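PDB 5IBZ: cyclase from Uncultured organism, which is a putative cyclase of the lyase class that binds acetylphosphate in this crystal and may act as an arylformamidase. Local coordinates for residues V160-V165 against L200-G205; L206-Y211 against I282-E287. All coordinates share one frame; numbering follows the deposited sequence.

Contact 1 (V160-V165 against L200-G205); sequences VLVDIV and LVIRTG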
# COMPACT_ATOMS: atom_id res chain seq x y z
N VAL B 160 -20.13 15.54 23.99
CA VAL B 160 -20.23 16.92 24.43
C VAL B 160 -19.07 17.71 23.81
O VAL B 160 -17.90 17.33 23.97
CB VAL B 160 -20.18 17.05 25.96
CG1 VAL B 160 -20.31 18.54 26.39
CG2 VAL B 160 -21.27 16.19 26.58
N LEU B 161 -19.42 18.77 23.09
CA LEU B 161 -18.45 19.72 22.56
C LEU B 161 -18.10 20.76 23.60
O LEU B 161 -18.98 21.36 24.20
CB LEU B 161 -18.98 20.44 21.32
CG LEU B 161 -18.11 21.58 20.77
CD1 LEU B 161 -16.83 21.04 20.18
CD2 LEU B 161 -18.90 22.39 19.74
N VAL B 162 -16.80 20.94 23.83
CA VAL B 162 -16.34 22.10 24.57
C VAL B 162 -15.51 22.97 23.61
O VAL B 162 -14.44 22.57 23.12
CB VAL B 162 -15.57 21.69 25.86
CG1 VAL B 162 -14.32 20.86 25.56
CG2 VAL B 162 -15.25 22.91 26.69
N ASP B 163 -16.04 24.15 23.32
CA ASP B 163 -15.45 25.04 22.33
C ASP B 163 -14.50 25.97 23.03
O ASP B 163 -14.84 27.07 23.43
CB ASP B 163 -16.54 25.79 21.59
CG ASP B 163 -16.01 26.51 20.35
OD1 ASP B 163 -14.78 26.70 20.24
OD2 ASP B 163 -16.87 26.90 19.51
N ILE B 164 -13.27 25.51 23.19
CA ILE B 164 -12.28 26.30 23.90
C ILE B 164 -11.90 27.55 23.10
O ILE B 164 -11.66 28.61 23.67
CB ILE B 164 -11.04 25.45 24.23
CG1 ILE B 164 -11.42 24.27 25.14
CG2 ILE B 164 -9.97 26.30 24.91
CD1 ILE B 164 -11.86 24.67 26.53
N VAL B 165 -11.88 27.43 21.77
CA VAL B 165 -11.61 28.58 20.91
C VAL B 165 -12.59 29.72 21.23
O VAL B 165 -12.18 30.86 21.47
CB VAL B 165 -11.66 28.18 19.40
CG1 VAL B 165 -11.65 29.39 18.50
CG2 VAL B 165 -10.48 27.26 19.05
N LEU B 200 -15.85 13.46 25.26
CA LEU B 200 -15.57 14.88 25.22
C LEU B 200 -14.86 15.24 23.93
O LEU B 200 -13.86 14.63 23.58
CB LEU B 200 -14.74 15.27 26.42
CG LEU B 200 -14.47 16.77 26.55
CD1 LEU B 200 -15.74 17.54 26.91
CD2 LEU B 200 -13.40 17.00 27.60
N VAL B 201 -15.38 16.24 23.24
CA VAL B 201 -14.84 16.66 21.96
C VAL B 201 -14.40 18.12 22.11
O VAL B 201 -15.22 19.00 22.43
CB VAL B 201 -15.91 16.51 20.85
CG1 VAL B 201 -15.40 16.97 19.55
CG2 VAL B 201 -16.38 15.04 20.76
N ILE B 202 -13.09 18.37 21.96
CA ILE B 202 -12.49 19.66 22.27
C ILE B 202 -12.10 20.42 21.01
O ILE B 202 -11.29 19.92 20.20
CB ILE B 202 -11.22 19.49 23.13
CG1 ILE B 202 -11.55 18.65 24.37
CG2 ILE B 202 -10.64 20.86 23.54
CD1 ILE B 202 -10.33 18.29 25.19
N ARG B 203 -12.68 21.61 20.83
CA ARG B 203 -12.27 22.48 19.73
C ARG B 203 -11.13 23.42 20.14
O ARG B 203 -11.32 24.32 20.99
CB ARG B 203 -13.45 23.31 19.20
CG ARG B 203 -13.02 24.26 18.08
CD ARG B 203 -14.20 24.76 17.23
NE ARG B 203 -13.76 25.68 16.19
CZ ARG B 203 -13.88 27.01 16.24
NH1 ARG B 203 -14.41 27.62 17.29
NH2 ARG B 203 -13.45 27.73 15.23
N THR B 204 -9.97 23.16 19.52
CA THR B 204 -8.75 23.95 19.64
C THR B 204 -8.48 24.85 18.44
O THR B 204 -7.64 25.76 18.50
CB THR B 204 -7.50 23.07 19.76
OG1 THR B 204 -7.14 22.56 18.47
CG2 THR B 204 -7.69 21.94 20.74
N GLY B 205 -9.15 24.55 17.34
CA GLY B 205 -9.02 25.32 16.11
C GLY B 205 -7.82 24.94 15.25
O GLY B 205 -7.69 25.43 14.13
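Two neighbouring parallel strands pair here inside the mixed central sheet, V160, L161 and V162 running in register with L200, V201 and I202; past the pairing, strand 158-163 runs straight on into the short helix 164-167. Backbone bonds alternate as parallel strands require: V201 N reaches V160 O at 2.8 Å, V162 N gives to V201 O, and R203 N comes back to V162 O. Then R203 O takes the first turn of the helix, accepting from V165 N at 3.3 Å and only weakly from I164 N. The 34 residues between the segments include helix 180-190, so this is a beta-alpha-beta crossover; L183 and A186 of that helix pack on V162 and I164. On this face I164 CG1 lies alongside I202 CG2, 3.8 Å away. On the other face L161 CD1 lies between V201 CG1 (4.4 Å) and R203 CB (4.2 Å). With CG anti to the backbone N (chi1 178°) and the chain extended as far as NE, R203 runs beside D163 and puts NH1 3.1 Å from D163 OD1, on the syn side of that oxygen; the guanidinium and carboxylate planes stand 80° apart. V165 lies over one face of the guanidinium. D163, at the N-cap of the helix, also pairs with R166, and R203 NH2 with E208. A methionine in place of R203 would probably leave E208 without this cationic mate and D163 to R166 alone. R203 thus bridges two carboxylates, which probably offset the close charges of R203 and R166.

Contact 2 (L206-Y211 against I282-E287); sequences LVESWY and IWWLEE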
# COMPACT_ATOMS: atom_id res chain seq x y z
N LEU B 206 -6.93 24.08 15.76
CA LEU B 206 -5.64 23.93 15.10
C LEU B 206 -5.77 23.43 13.65
O LEU B 206 -5.12 23.98 12.74
CB LEU B 206 -4.72 23.01 15.91
CG LEU B 206 -3.30 22.87 15.36
CD1 LEU B 206 -2.56 24.19 15.40
CD2 LEU B 206 -2.48 21.77 16.06
N VAL B 207 -6.60 22.41 13.42
CA VAL B 207 -6.72 21.84 12.08
C VAL B 207 -7.33 22.85 11.09
O VAL B 207 -7.13 22.73 9.86
CB VAL B 207 -7.55 20.53 12.11
CG1 VAL B 207 -8.99 20.81 12.46
CG2 VAL B 207 -7.46 19.79 10.80
N GLU B 208 -7.99 23.88 11.60
CA GLU B 208 -8.62 24.89 10.73
C GLU B 208 -7.60 25.81 10.08
O GLU B 208 -7.95 26.61 9.20
CB GLU B 208 -9.64 25.72 11.54
CG GLU B 208 -10.79 24.87 12.06
CD GLU B 208 -11.69 25.58 13.08
OE1 GLU B 208 -11.63 26.83 13.19
OE2 GLU B 208 -12.48 24.87 13.74
N SER B 209 -6.35 25.69 10.51
CA SER B 209 -5.27 26.49 9.95
C SER B 209 -4.40 25.73 8.94
O SER B 209 -3.56 26.33 8.28
CB SER B 209 -4.37 27.04 11.07
OG SER B 209 -3.57 26.03 11.70
N TRP B 210 -4.63 24.43 8.78
CA TRP B 210 -3.72 23.60 7.99
C TRP B 210 -3.86 23.76 6.48
O TRP B 210 -2.87 23.87 5.75
CB TRP B 210 -3.94 22.13 8.35
CG TRP B 210 -3.32 21.17 7.38
CD1 TRP B 210 -3.91 20.55 6.31
CD2 TRP B 210 -1.96 20.71 7.39
NE1 TRP B 210 -3.02 19.75 5.66
CE2 TRP B 210 -1.81 19.82 6.31
CE3 TRP B 210 -0.86 20.97 8.20
CZ2 TRP B 210 -0.61 19.20 6.02
CZ3 TRP B 210 0.33 20.36 7.92
CH2 TRP B 210 0.45 19.48 6.84
N TYR B 211 -5.09 23.74 5.98
CA TYR B 211 -5.30 23.52 4.55
C TYR B 211 -4.86 24.69 3.66
O TYR B 211 -4.47 24.47 2.51
CB TYR B 211 -6.77 23.15 4.32
CG TYR B 211 -7.04 21.73 4.76
CD1 TYR B 211 -6.71 20.67 3.93
CD2 TYR B 211 -7.55 21.46 6.02
CE1 TYR B 211 -6.93 19.36 4.33
CE2 TYR B 211 -7.77 20.14 6.43
CZ TYR B 211 -7.46 19.10 5.57
OH TYR B 211 -7.66 17.78 5.95
N ILE B 282 -7.34 14.73 15.18
CA ILE B 282 -7.61 15.27 13.83
C ILE B 282 -9.11 15.21 13.47
O ILE B 282 -9.52 15.00 12.33
CB ILE B 282 -6.78 14.57 12.71
CG1 ILE B 282 -5.41 14.09 13.24
CG2 ILE B 282 -6.61 15.56 11.57
CD1 ILE B 282 -4.47 13.55 12.17
N TRP B 283 -9.95 15.47 14.46
CA TRP B 283 -11.37 15.65 14.19
C TRP B 283 -11.60 17.06 13.63
O TRP B 283 -10.75 17.95 13.78
CB TRP B 283 -12.20 15.42 15.47
CG TRP B 283 -12.21 14.00 15.98
CD1 TRP B 283 -11.20 13.09 15.91
CD2 TRP B 283 -13.29 13.33 16.65
NE1 TRP B 283 -11.57 11.90 16.49
CE2 TRP B 283 -12.86 12.02 16.95
CE3 TRP B 283 -14.59 13.72 17.01
CZ2 TRP B 283 -13.66 11.11 17.62
CZ3 TRP B 283 -15.39 12.81 17.67
CH2 TRP B 283 -14.93 11.53 17.97
N TRP B 284 -12.73 17.26 12.95
CA TRP B 284 -13.08 18.53 12.32
C TRP B 284 -14.32 19.06 12.98
O TRP B 284 -15.40 18.47 12.87
CB TRP B 284 -13.32 18.36 10.81
CG TRP B 284 -13.63 19.68 10.16
CD1 TRP B 284 -14.87 20.19 9.89
CD2 TRP B 284 -12.68 20.65 9.72
NE1 TRP B 284 -14.75 21.44 9.31
CE2 TRP B 284 -13.42 21.74 9.20
CE3 TRP B 284 -11.28 20.72 9.72
CZ2 TRP B 284 -12.79 22.87 8.66
CZ3 TRP B 284 -10.67 21.84 9.19
CH2 TRP B 284 -11.42 22.91 8.68
N LEU B 285 -14.18 20.18 13.69
CA LEU B 285 -15.23 20.65 14.58
C LEU B 285 -15.82 22.01 14.23
O LEU B 285 -16.69 22.50 14.94
CB LEU B 285 -14.68 20.68 16.01
CG LEU B 285 -14.17 19.33 16.52
CD1 LEU B 285 -13.62 19.44 17.92
CD2 LEU B 285 -15.26 18.27 16.46
N GLU B 286 -15.34 22.62 13.15
CA GLU B 286 -15.73 23.99 12.83
C GLU B 286 -17.23 24.15 12.61
O GLU B 286 -17.84 25.11 13.11
CB GLU B 286 -14.99 24.49 11.59
CG GLU B 286 -15.17 26.02 11.42
CD GLU B 286 -14.38 26.62 10.27
OE1 GLU B 286 -13.31 26.11 9.93
OE2 GLU B 286 -14.83 27.65 9.72
N GLU B 287 -17.85 23.26 11.85
CA GLU B 287 -19.28 23.42 11.55
C GLU B 287 -20.17 23.02 12.71
O GLU B 287 -21.20 23.65 12.96
CB GLU B 287 -19.67 22.63 10.30
CG GLU B 287 -19.37 23.40 9.01
CD GLU B 287 -17.90 23.78 8.88
OE1 GLU B 287 -17.57 24.98 9.01
OE2 GLU B 287 -17.07 22.87 8.63
O HOH W 1 -12.13 22.13 14.08
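V207 sets its CG1 methyl obliquely against the six-membered ring of W284, 3.6 Å from CE3, while CG2 comes within 4.1 Å of both CE3 and CZ3 and lies 4.4 Å from I282 CG2. The CG1 branch stands between the backbone N and the carbonyl carbon (chi1 67°), and this also brings it to W283 O, a buried carbonyl with no hydrogen-bonding partner in the model. Farther round the indole, E208 CG lies 4.0 Å from W284 CH2, and Y211 CE2 approaches CZ3 more loosely. The indole is steadied from its own side: W284 NE1 gives an almost straight bond of 2.8 Å to E287 OE2, within the ring plane. A 3-10 turn, 206-209, following strand 199-203, thus packs on the link from strand 278-281 into helix 286-295, with the side chain of I282 about 7 Å from a bound acetylphosphate. No direct hydrogen bond joins the two segments; instead a water donates to E208 OE2 and accepts from L285 N at 2.9 Å. E208 and E286 cross with OE1 facing OE1 at 3.7 Å, a like-charged approach that the salt bridge from R203 to E208 probably eases.

In the fold
From the N terminus, the chain enters contact 1 along strand 158-163, turns through helices 164-167 and 180-190, and returns on strand 199-203, which closes that loop. Contact 2 opens immediately, at 206-211, and closes at 282-287 with 70 residues between, after strands 244-247 and 278-281 have extended the sheet beyond strand 199-203. The two contacts are therefore in series, neither nested nor crossed, yet their centres lie only 11 Å apart. They meet through the salt bridge from R203 NH2 to E208 OE1 (2.9 Å) and through L285, with CD2 on V201 CG1 and CD1 against the backbone of I202 and R203. Together they tie the middle of the sheet to the start of helix 286-295.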